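Local structure of UDP-L-Rhamnose Synthase (Acanthamoeba polyphaga mimivirus, 7JID) at residues Lys21-Gln26 / Val201-Ala206; Asn101-Tyr106 / Arg207-Gly212; Arg148-Phe153 / Val157-Ile162. The protein probably completes the synthesis of UDP-L-rhamnose as an NADP(H)-dependent oxidoreductase, and is seen here with NADP and a UDP-linked rhamnose-type sugar bound. All coordinates share one frame; numbering follows the deposited sequence.

Contact 1 of 3, residues Lys21-Gln26 / Val201-Ala206; sequences KILEQQ and VMIDMA
Ile-203 reaches out of helix 195-207 and is met by Ile-22 and Leu-23 of helix 14-25 and by Gln-26 just after it. No hydrogen bond joins the two segments. The contact is mainly apolar, and the two branches of Ile-203 have different nearest partners. The long branch points at Ile-22. CD1 of Ile-203 lies 3.4 Å from CG2 of Ile-22, which is tighter than usual for two methyl groups. Ile-203 CD1 also comes within 3.9 Å of Ile-22 CB, so it sits against the branch point as well as the methyl. In Ile-22 a chi1 of -67° puts CG1 beside the backbone N and leaves CG2, the touching methyl, anti to it. The two isoleucine side chains cross obliquely.

Leu-23 comes in at an angle too, and its CB does not aim at the other helix. Only its end turns inward. Its CD2 touches CG2 of Ile-203 at 3.8 Å and lies 4.1 Å from Ile-203 CD1, so one methyl of the leucine spans both branches. Gln-26 meets the short branch. Its extended chain runs past Ile-203 in the opposite direction, and OE1 passes 3.6 Å from Ile-203 CG2. That oxygen is not left to the methyl, because it accepts a hydrogen bond from Arg-207.

Leu-23 also rests on Trp-6, Ile-8 and Val-30 of the sheet, while Met-202 and Met-205 of the other helix rest on Leu-160 and Leu-158. Both helices therefore cover the same face of the sheet. The side chain of Ile-22 is about 13 Å from the bound NADP. This is helix-to-helix packing on one face of a Rossmann fold, where helix 14-25 is the first helix, after the glycine-rich nucleotide-binding turn.

Contact 2 of 3, residues Asn101-Tyr106 / Arg207-Gly212; sequences NIHLTY and RNKTTG
His-103 points from the start of strand 103-109 into the turn at Lys-209, Thr-210 and Thr-211. Its CB meets CG of Lys-209 at 4.1 Å. With chi1 at 179°, CG stands anti to the backbone N, which carries the ring towards 209-211. CG comes next, 4.0 Å from Lys-209 CA. CD2 is held more closely, 3.4 Å from Lys-209 CA and 3.6 Å from Thr-211 CG2. At the tip, NE2 donates a hydrogen bond to Thr-210 O, 2.8 Å long and nearly straight at 165°. The oxygen lies close to the ring plane, but NE2 stands well above the carbonyl plane, 51° out of it. Thr-105 OG1 also lies at the ring edge.

Lys-209 has positive phi and ends helix 195-207 in a Schellman motif. Its NZ gives a hydrogen bond to a water, 2.9 Å away, which in turn donates to Asn-101 O. Thr-211 OG1 is hydrogen-bonded to Asp-154 O. The contact belongs to the end of a parallel Rossmann sheet where strands begin, joining strand 103-109 to the loop that enters edge strand 212-215.

Contact 3 of 3, residues Arg148-Phe153 / Val157-Ile162; sequences RLMHFF and VLNLRI
This is a buried helix-to-strand contact between the C-terminal end of helix 138-150 and strand 157-162, which follows it after a short turn. Phe-153 and Val-157 close the turn. Val-157 N donates to Phe-153 O over 2.9 Å, a bond bent to 142° at the hydrogen. Beside this bond, CG2 of Val-157 packs on CB of Phe-153 at 3.6 Å, while the Phe-153 ring leads away to lie edge-to-face with Phe-95.

One turn further back, Met-150 aims its CB at the strand and meets CB of Asn-159 at 4.0 Å. The chain then bends at chi2 (-64°), with SD 4.0 Å from Val-157 CG1 and the end of the side chain turned away. A water bridges the backbones here. It donates to Met-150 O at 2.9 Å and to Val-157 O at 2.8 Å, satisfying two carbonyls between helix end and strand.

Further along the strand the contact turns polar. His-151 and Arg-161 cross at about a right angle. NH2 of Arg-161 lies near the plane of the His-151 ring at its edge, 3.8 Å from CE1, and the ring and guanidinium planes are 41° apart. Asp-147 gathers these groups: it forms a salt bridge with Arg-161 NH2, accepts from Asn-159 ND2 through OD1, and takes His-151 ND1 on its backbone O. Arg-161 NH1 also bonds to Asn-215 OD1, and Asn-159 ND2 to Thr-213 OG1. Phe-152 belongs to the subunit interface, where its ring stacks on Phe-95 of the second subunit.

The side chain of Arg-161 lies about 8 Å from the bound UDP-sugar. Helix 138-150 running back into strand 157-162 is the return half of a beta-alpha-beta crossover from strand 103-109, as in Rossmann folds.

From the N terminus, helix 14-25 supplies the first half of contact 1 and strand 103-109 the first half of contact 2. Contact 3 comes next and closes a very short loop, with three residues between its segments. Contact 1 is then completed by 201-206, closing a loop of 174 residues, and contact 2 directly afterwards by 207-212, closing one of 100. Contacts 1 and 2 therefore cross along the chain, and contact 3 is nested inside both. Helices 195-207 and 138-150 lie on opposite faces of the sheet; strand 157-162 lies between them and turns Leu-160 towards Met-202. Contacts 2 and 3 share neighbouring strands, joined by backbone pairing of Leu-104 and Tyr-106 with Leu-158.

Contact 1 of 3, residues Lys21-Gln26 / Val201-Ala206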
loop_
_atom_site.group_PDB
_atom_site.type_symbol
_atom_site.label_atom_id
_atom_site.label_comp_id
_atom_site.label_asym_id
_atom_site.label_seq_id
_atom_site.Cartn_x
_atom_site.Cartn_y
_atom_site.Cartn_z
ATOM N N LYS A 21 -23.290 10.009 16.230
ATOM C CA LYS A 21 -24.225 10.855 17.031
ATOM C C LYS A 21 -25.277 11.495 16.130
ATOM O O LYS A 21 -26.469 11.485 16.515
ATOM C CB LYS A 21 -23.488 11.953 17.790
ATOM C CG LYS A 21 -23.355 11.686 19.277
ATOM C CD LYS A 21 -21.959 11.908 19.814
ATOM C CE LYS A 21 -21.697 11.142 21.096
ATOM N NZ LYS A 21 -20.273 10.756 21.207
ATOM N N ILE A 22 -24.860 12.051 14.989
ATOM C CA ILE A 22 -25.780 12.715 14.033
ATOM C C ILE A 22 -26.703 11.676 13.393
ATOM O O ILE A 22 -27.870 11.989 13.215
ATOM C CB ILE A 22 -25.004 13.530 12.985
ATOM C CG1 ILE A 22 -24.320 14.713 13.672
ATOM C CG2 ILE A 22 -25.921 13.960 11.844
ATOM C CD1 ILE A 22 -23.161 15.298 12.913
ATOM N N LEU A 23 -26.209 10.488 13.021
ATOM C CA LEU A 23 -27.054 9.438 12.397
ATOM C C LEU A 23 -28.169 9.058 13.383
ATOM O O LEU A 23 -29.323 8.838 12.925
ATOM C CB LEU A 23 -26.174 8.238 12.025
ATOM C CG LEU A 23 -25.422 8.351 10.686
ATOM C CD1 LEU A 23 -24.455 7.186 10.533
ATOM C CD2 LEU A 23 -26.339 8.396 9.484
ATOM N N GLU A 24 -27.844 9.032 14.675
ATOM C CA GLU A 24 -28.749 8.571 15.758
ATOM C C GLU A 24 -29.793 9.658 16.039
ATOM O O GLU A 24 -30.978 9.298 16.178
ATOM C CB GLU A 24 -27.933 8.157 16.976
ATOM C CG GLU A 24 -27.358 6.766 16.793
ATOM C CD GLU A 24 -26.763 6.132 18.029
ATOM O OE1 GLU A 24 -26.178 6.875 18.844
ATOM O OE2 GLU A 24 -26.866 4.895 18.157
ATOM N N GLN A 25 -29.391 10.933 16.029
ATOM C CA GLN A 25 -30.332 12.081 16.173
ATOM C C GLN A 25 -31.301 12.109 14.974
ATOM O O GLN A 25 -32.462 12.511 15.158
ATOM C CB GLN A 25 -29.550 13.387 16.376
ATOM C CG GLN A 25 -29.600 14.359 15.204
ATOM C CD GLN A 25 -28.696 15.559 15.391
ATOM O OE1 GLN A 25 -27.947 15.664 16.363
ATOM N NE2 GLN A 25 -28.766 16.489 14.452
ATOM N N GLN A 26 -30.860 11.677 13.790
ATOM C CA GLN A 26 -31.682 11.619 12.558
ATOM C C GLN A 26 -32.618 10.397 12.566
ATOM O O GLN A 26 -33.342 10.220 11.576
ATOM C CB GLN A 26 -30.790 11.588 11.316
ATOM C CG GLN A 26 -30.058 12.893 11.051
ATOM C CD GLN A 26 -29.431 12.907 9.679
ATOM O OE1 GLN A 26 -29.507 11.939 8.939
ATOM N NE2 GLN A 26 -28.737 13.979 9.354
ATOM N N VAL A 201 -23.772 16.893 4.964
ATOM C CA VAL A 201 -23.661 16.680 3.512
ATOM C C VAL A 201 -23.173 15.244 3.282
ATOM O O VAL A 201 -23.717 14.571 2.387
ATOM C CB VAL A 201 -22.725 17.738 2.926
ATOM C CG1 VAL A 201 -22.357 17.445 1.514
ATOM C CG2 VAL A 201 -23.302 19.150 3.034
ATOM N N MET A 202 -22.165 14.810 4.041
ATOM C CA MET A 202 -21.568 13.470 3.841
ATOM C C MET A 202 -22.676 12.431 4.083
ATOM O O MET A 202 -22.804 11.506 3.278
ATOM C CB MET A 202 -20.393 13.225 4.786
ATOM C CG MET A 202 -20.039 11.767 4.858
ATOM S SD MET A 202 -18.570 11.481 5.786
ATOM C CE MET A 202 -19.153 11.907 7.399
ATOM N N ILE A 203 -23.431 12.606 5.163
ATOM C CA ILE A 203 -24.546 11.678 5.519
ATOM C C ILE A 203 -25.565 11.689 4.374
ATOM O O ILE A 203 -26.095 10.611 4.025
ATOM C CB ILE A 203 -25.177 12.039 6.874
ATOM C CG1 ILE A 203 -24.220 11.689 8.005
ATOM C CG2 ILE A 203 -26.516 11.320 7.041
ATOM C CD1 ILE A 203 -24.624 12.123 9.360
ATOM N N ASP A 204 -25.908 12.880 3.852
ATOM C CA ASP A 204 -26.884 12.989 2.740
ATOM C C ASP A 204 -26.389 12.170 1.542
ATOM O O ASP A 204 -27.153 11.441 0.917
ATOM C CB ASP A 204 -27.176 14.454 2.399
ATOM C CG ASP A 204 -28.367 14.605 1.460
ATOM O OD1 ASP A 204 -29.504 14.293 1.952
ATOM O OD2 ASP A 204 -28.162 14.921 0.249
ATOM N N MET A 205 -25.146 12.379 1.126
ATOM C CA MET A 205 -24.514 11.643 0.017
ATOM C C MET A 205 -24.577 10.110 0.231
ATOM O O MET A 205 -24.942 9.416 -0.725
ATOM C CB MET A 205 -23.059 12.112 -0.143
ATOM C CG MET A 205 -22.990 13.473 -0.731
ATOM S SD MET A 205 -21.264 14.062 -0.727
ATOM C CE MET A 205 -20.843 13.574 -2.397
ATOM N N ALA A 206 -24.291 9.613 1.435
ATOM C CA ALA A 206 -24.300 8.173 1.802
ATOM C C ALA A 206 -25.776 7.707 1.777
ATOM O O ALA A 206 -26.073 6.701 1.112
ATOM C CB ALA A 206 -23.686 7.950 3.152
#

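Contact 2 of 3, residues Asn101-Tyr106 / Arg207-Gly212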
loop_
_atom_site.group_PDB
_atom_site.type_symbol
_atom_site.label_atom_id
_atom_site.label_comp_id
_atom_site.label_asym_id
_atom_site.label_seq_id
_atom_site.Cartn_x
_atom_site.Cartn_y
_atom_site.Cartn_z
ATOM N N ASN A 101 -22.747 -5.718 -2.407
ATOM C CA ASN A 101 -23.561 -4.633 -3.033
ATOM C C ASN A 101 -24.057 -3.685 -1.944
ATOM O O ASN A 101 -25.240 -3.258 -1.991
ATOM C CB ASN A 101 -24.760 -5.195 -3.816
ATOM C CG ASN A 101 -24.355 -5.959 -5.059
ATOM O OD1 ASN A 101 -24.641 -7.151 -5.185
ATOM N ND2 ASN A 101 -23.702 -5.282 -5.990
ATOM N N ILE A 102 -23.206 -3.363 -0.963
ATOM C CA ILE A 102 -23.567 -2.428 0.132
ATOM C C ILE A 102 -22.731 -1.153 -0.056
ATOM O O ILE A 102 -21.510 -1.253 -0.194
ATOM C CB ILE A 102 -23.380 -2.996 1.547
ATOM C CG1 ILE A 102 -24.183 -4.289 1.772
ATOM C CG2 ILE A 102 -23.781 -1.933 2.538
ATOM C CD1 ILE A 102 -23.811 -5.000 3.024
ATOM N N HIS A 103 -23.400 -0.016 -0.137
ATOM C CA HIS A 103 -22.705 1.277 -0.352
ATOM C C HIS A 103 -21.703 1.511 0.786
ATOM O O HIS A 103 -22.073 1.375 1.957
ATOM C CB HIS A 103 -23.737 2.392 -0.444
ATOM C CG HIS A 103 -23.133 3.735 -0.625
ATOM N ND1 HIS A 103 -22.612 4.455 0.428
ATOM C CD2 HIS A 103 -22.944 4.454 -1.741
ATOM C CE1 HIS A 103 -22.096 5.576 -0.053
ATOM N NE2 HIS A 103 -22.299 5.615 -1.378
ATOM N N LEU A 104 -20.480 1.918 0.434
ATOM C CA LEU A 104 -19.407 2.258 1.398
ATOM C C LEU A 104 -19.068 3.734 1.230
ATOM O O LEU A 104 -18.806 4.143 0.105
ATOM C CB LEU A 104 -18.179 1.406 1.130
ATOM C CG LEU A 104 -16.918 1.745 1.940
ATOM C CD1 LEU A 104 -17.164 1.530 3.420
ATOM C CD2 LEU A 104 -15.786 0.878 1.459
ATOM N N THR A 105 -19.039 4.446 2.345
ATOM C CA THR A 105 -18.408 5.780 2.443
ATOM C C THR A 105 -17.034 5.585 3.082
ATOM O O THR A 105 -16.975 5.176 4.226
ATOM C CB THR A 105 -19.265 6.783 3.222
ATOM O OG1 THR A 105 -20.585 6.821 2.652
ATOM C CG2 THR A 105 -18.642 8.158 3.181
ATOM N N TYR A 106 -16.003 5.969 2.345
ATOM C CA TYR A 106 -14.610 6.020 2.822
ATOM C C TYR A 106 -14.230 7.486 3.057
ATOM O O TYR A 106 -14.171 8.250 2.123
ATOM C CB TYR A 106 -13.672 5.316 1.840
ATOM C CG TYR A 106 -12.225 5.661 2.059
ATOM C CD1 TYR A 106 -11.564 5.250 3.215
ATOM C CD2 TYR A 106 -11.535 6.352 1.098
ATOM C CE1 TYR A 106 -10.243 5.595 3.424
ATOM C CE2 TYR A 106 -10.206 6.710 1.291
ATOM C CZ TYR A 106 -9.561 6.282 2.438
ATOM O OH TYR A 106 -8.263 6.630 2.711
ATOM N N ARG A 207 -26.684 8.510 2.316
ATOM C CA ARG A 207 -28.139 8.171 2.234
ATOM C C ARG A 207 -28.534 7.996 0.766
ATOM O O ARG A 207 -29.336 7.040 0.423
ATOM C CB ARG A 207 -28.959 9.243 2.947
ATOM C CG ARG A 207 -30.451 8.947 2.919
ATOM C CD ARG A 207 -31.167 9.923 3.784
ATOM N NE ARG A 207 -31.087 9.516 5.175
ATOM C CZ ARG A 207 -30.472 10.160 6.133
ATOM N NH1 ARG A 207 -29.845 11.294 5.891
ATOM N NH2 ARG A 207 -30.524 9.688 7.361
ATOM N N ASN A 208 -28.033 8.858 -0.117
ATOM C CA ASN A 208 -28.407 8.877 -1.549
ATOM C C ASN A 208 -27.690 7.793 -2.357
ATOM O O ASN A 208 -27.932 7.737 -3.542
ATOM C CB ASN A 208 -28.184 10.246 -2.189
ATOM C CG ASN A 208 -29.145 11.300 -1.690
ATOM O OD1 ASN A 208 -30.172 10.977 -1.082
ATOM N ND2 ASN A 208 -28.786 12.571 -1.860
ATOM N N LYS A 209 -26.715 7.107 -1.762
ATOM C CA LYS A 209 -25.845 6.090 -2.413
ATOM C C LYS A 209 -25.020 6.782 -3.501
ATOM O O LYS A 209 -24.654 6.139 -4.465
ATOM C CB LYS A 209 -26.659 4.875 -2.890
ATOM C CG LYS A 209 -27.262 4.101 -1.739
ATOM C CD LYS A 209 -28.297 3.046 -2.139
ATOM C CE LYS A 209 -27.758 1.952 -3.019
ATOM N NZ LYS A 209 -28.656 0.769 -2.952
ATOM N N THR A 210 -24.704 8.083 -3.324
ATOM C CA THR A 210 -23.778 8.784 -4.240
ATOM C C THR A 210 -22.432 8.047 -4.141
ATOM O O THR A 210 -21.985 7.849 -2.996
ATOM C CB THR A 210 -23.648 10.269 -3.887
ATOM O OG1 THR A 210 -24.946 10.858 -3.830
ATOM C CG2 THR A 210 -22.734 11.000 -4.840
ATOM N N THR A 211 -21.744 7.835 -5.253
ATOM C CA THR A 211 -20.440 7.124 -5.255
ATOM C C THR A 211 -19.426 7.972 -6.003
ATOM O O THR A 211 -19.814 8.983 -6.591
ATOM C CB THR A 211 -20.496 5.687 -5.803
ATOM O OG1 THR A 211 -20.884 5.707 -7.178
ATOM C CG2 THR A 211 -21.392 4.830 -4.945
ATOM N N GLY A 212 -18.162 7.563 -5.943
ATOM C CA GLY A 212 -17.098 8.257 -6.662
ATOM C C GLY A 212 -16.196 9.030 -5.709
ATOM O O GLY A 212 -16.460 9.051 -4.512
HETATM O O HOH W 1 -26.234 -0.724 -3.245
#

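Contact 3 of 3, residues Arg148-Phe153 / Val157-Ile162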
loop_
_atom_site.group_PDB
_atom_site.type_symbol
_atom_site.label_atom_id
_atom_site.label_comp_id
_atom_site.label_asym_id
_atom_site.label_seq_id
_atom_site.Cartn_x
_atom_site.Cartn_y
_atom_site.Cartn_z
ATOM N N ARG A 148 -5.954 6.602 -5.034
ATOM C CA ARG A 148 -5.932 6.067 -6.406
ATOM C C ARG A 148 -6.688 4.736 -6.413
ATOM O O ARG A 148 -7.474 4.494 -7.345
ATOM C CB ARG A 148 -4.484 5.903 -6.842
ATOM C CG ARG A 148 -3.756 7.232 -6.928
ATOM C CD ARG A 148 -2.343 7.075 -7.403
ATOM N NE ARG A 148 -2.329 6.785 -8.831
ATOM C CZ ARG A 148 -1.208 6.635 -9.511
ATOM N NH1 ARG A 148 -0.043 6.731 -8.900
ATOM N NH2 ARG A 148 -1.251 6.378 -10.810
ATOM N N LEU A 149 -6.421 3.861 -5.443
ATOM C CA LEU A 149 -7.029 2.511 -5.446
ATOM C C LEU A 149 -8.541 2.638 -5.339
ATOM O O LEU A 149 -9.287 1.832 -5.967
ATOM C CB LEU A 149 -6.444 1.654 -4.318
ATOM C CG LEU A 149 -5.013 1.201 -4.579
ATOM C CD1 LEU A 149 -4.345 0.741 -3.293
ATOM C CD2 LEU A 149 -5.008 0.095 -5.617
ATOM N N MET A 150 -9.026 3.676 -4.670
ATOM C CA MET A 150 -10.498 3.851 -4.505
ATOM C C MET A 150 -11.164 4.173 -5.846
ATOM O O MET A 150 -12.370 3.883 -5.982
ATOM C CB MET A 150 -10.850 4.908 -3.465
ATOM C CG MET A 150 -10.537 4.475 -2.061
ATOM S SD MET A 150 -11.519 3.023 -1.523
ATOM C CE MET A 150 -10.788 2.752 0.097
ATOM N N HIS A 151 -10.414 4.680 -6.815
ATOM C CA HIS A 151 -10.960 5.023 -8.150
ATOM C C HIS A 151 -11.327 3.726 -8.879
ATOM O O HIS A 151 -12.137 3.798 -9.813
ATOM C CB HIS A 151 -9.972 5.894 -8.923
ATOM C CG HIS A 151 -9.972 7.327 -8.490
ATOM N ND1 HIS A 151 -9.378 7.770 -7.288
ATOM C CD2 HIS A 151 -10.432 8.445 -9.111
ATOM C CE1 HIS A 151 -9.535 9.083 -7.188
ATOM N NE2 HIS A 151 -10.094 9.522 -8.344
ATOM N N PHE A 152 -10.752 2.579 -8.507
ATOM C CA PHE A 152 -11.163 1.259 -9.054
ATOM C C PHE A 152 -12.529 0.818 -8.514
ATOM O O PHE A 152 -13.061 -0.205 -9.028
ATOM C CB PHE A 152 -10.114 0.189 -8.749
ATOM C CG PHE A 152 -8.872 0.369 -9.558
ATOM C CD1 PHE A 152 -8.850 0.039 -10.895
ATOM C CD2 PHE A 152 -7.710 0.832 -8.979
ATOM C CE1 PHE A 152 -7.695 0.209 -11.642
ATOM C CE2 PHE A 152 -6.549 0.985 -9.723
ATOM C CZ PHE A 152 -6.557 0.711 -11.070
ATOM N N PHE A 153 -13.113 1.550 -7.555
ATOM C CA PHE A 153 -14.420 1.264 -6.941
ATOM C C PHE A 153 -15.381 2.451 -7.150
ATOM O O PHE A 153 -16.209 2.700 -6.318
ATOM C CB PHE A 153 -14.254 0.970 -5.449
ATOM C CG PHE A 153 -13.412 -0.234 -5.136
ATOM C CD1 PHE A 153 -13.999 -1.465 -4.914
ATOM C CD2 PHE A 153 -12.036 -0.125 -5.044
ATOM C CE1 PHE A 153 -13.217 -2.575 -4.636
ATOM C CE2 PHE A 153 -11.253 -1.234 -4.746
ATOM C CZ PHE A 153 -11.852 -2.452 -4.525
ATOM N N VAL A 157 -18.058 2.859 -4.137
ATOM C CA VAL A 157 -17.500 3.527 -2.920
ATOM C C VAL A 157 -17.541 5.045 -3.084
ATOM O O VAL A 157 -17.141 5.542 -4.154
ATOM C CB VAL A 157 -16.072 3.073 -2.633
ATOM C CG1 VAL A 157 -15.435 3.855 -1.499
ATOM C CG2 VAL A 157 -16.024 1.572 -2.365
ATOM N N LEU A 158 -17.950 5.723 -2.038
ATOM C CA LEU A 158 -17.873 7.181 -1.943
ATOM C C LEU A 158 -16.541 7.522 -1.253
ATOM O O LEU A 158 -16.441 7.239 -0.049
ATOM C CB LEU A 158 -19.071 7.730 -1.162
ATOM C CG LEU A 158 -19.172 9.250 -1.034
ATOM C CD1 LEU A 158 -19.260 9.895 -2.406
ATOM C CD2 LEU A 158 -20.336 9.595 -0.130
ATOM N N ASN A 159 -15.620 8.144 -1.971
ATOM C CA ASN A 159 -14.274 8.520 -1.481
ATOM C C ASN A 159 -14.262 10.032 -1.227
ATOM O O ASN A 159 -14.134 10.794 -2.172
ATOM C CB ASN A 159 -13.226 7.984 -2.439
ATOM C CG ASN A 159 -11.863 8.589 -2.196
ATOM O OD1 ASN A 159 -11.460 8.696 -1.043
ATOM N ND2 ASN A 159 -11.161 8.876 -3.272
ATOM N N LEU A 160 -14.322 10.435 0.020
ATOM C CA LEU A 160 -14.416 11.872 0.370
ATOM C C LEU A 160 -13.039 12.373 0.834
ATOM O O LEU A 160 -12.450 11.797 1.763
ATOM C CB LEU A 160 -15.457 12.130 1.459
ATOM C CG LEU A 160 -16.879 11.742 1.060
ATOM C CD1 LEU A 160 -17.829 12.029 2.192
ATOM C CD2 LEU A 160 -17.308 12.399 -0.251
ATOM N N ARG A 161 -12.479 13.335 0.113
ATOM C CA ARG A 161 -11.193 13.945 0.516
ATOM C C ARG A 161 -11.381 15.161 1.423
ATOM O O ARG A 161 -11.674 16.290 0.965
ATOM C CB ARG A 161 -10.451 14.317 -0.768
ATOM C CG ARG A 161 -10.076 13.167 -1.675
ATOM C CD ARG A 161 -9.315 13.794 -2.813
ATOM N NE ARG A 161 -8.923 12.921 -3.875
ATOM C CZ ARG A 161 -8.718 13.299 -5.133
ATOM N NH1 ARG A 161 -9.017 14.534 -5.512
ATOM N NH2 ARG A 161 -8.269 12.407 -5.999
ATOM N N ILE A 162 -11.284 14.961 2.748
ATOM C CA ILE A 162 -11.308 16.099 3.704
ATOM C C ILE A 162 -9.861 16.564 3.905
ATOM O O ILE A 162 -8.932 15.776 3.664
ATOM C CB ILE A 162 -12.000 15.746 5.025
ATOM C CG1 ILE A 162 -11.309 14.572 5.724
ATOM C CG2 ILE A 162 -13.485 15.518 4.776
ATOM C CD1 ILE A 162 -11.606 14.546 7.212
HETATM O O HOH W 2 -14.481 5.704 -5.066
#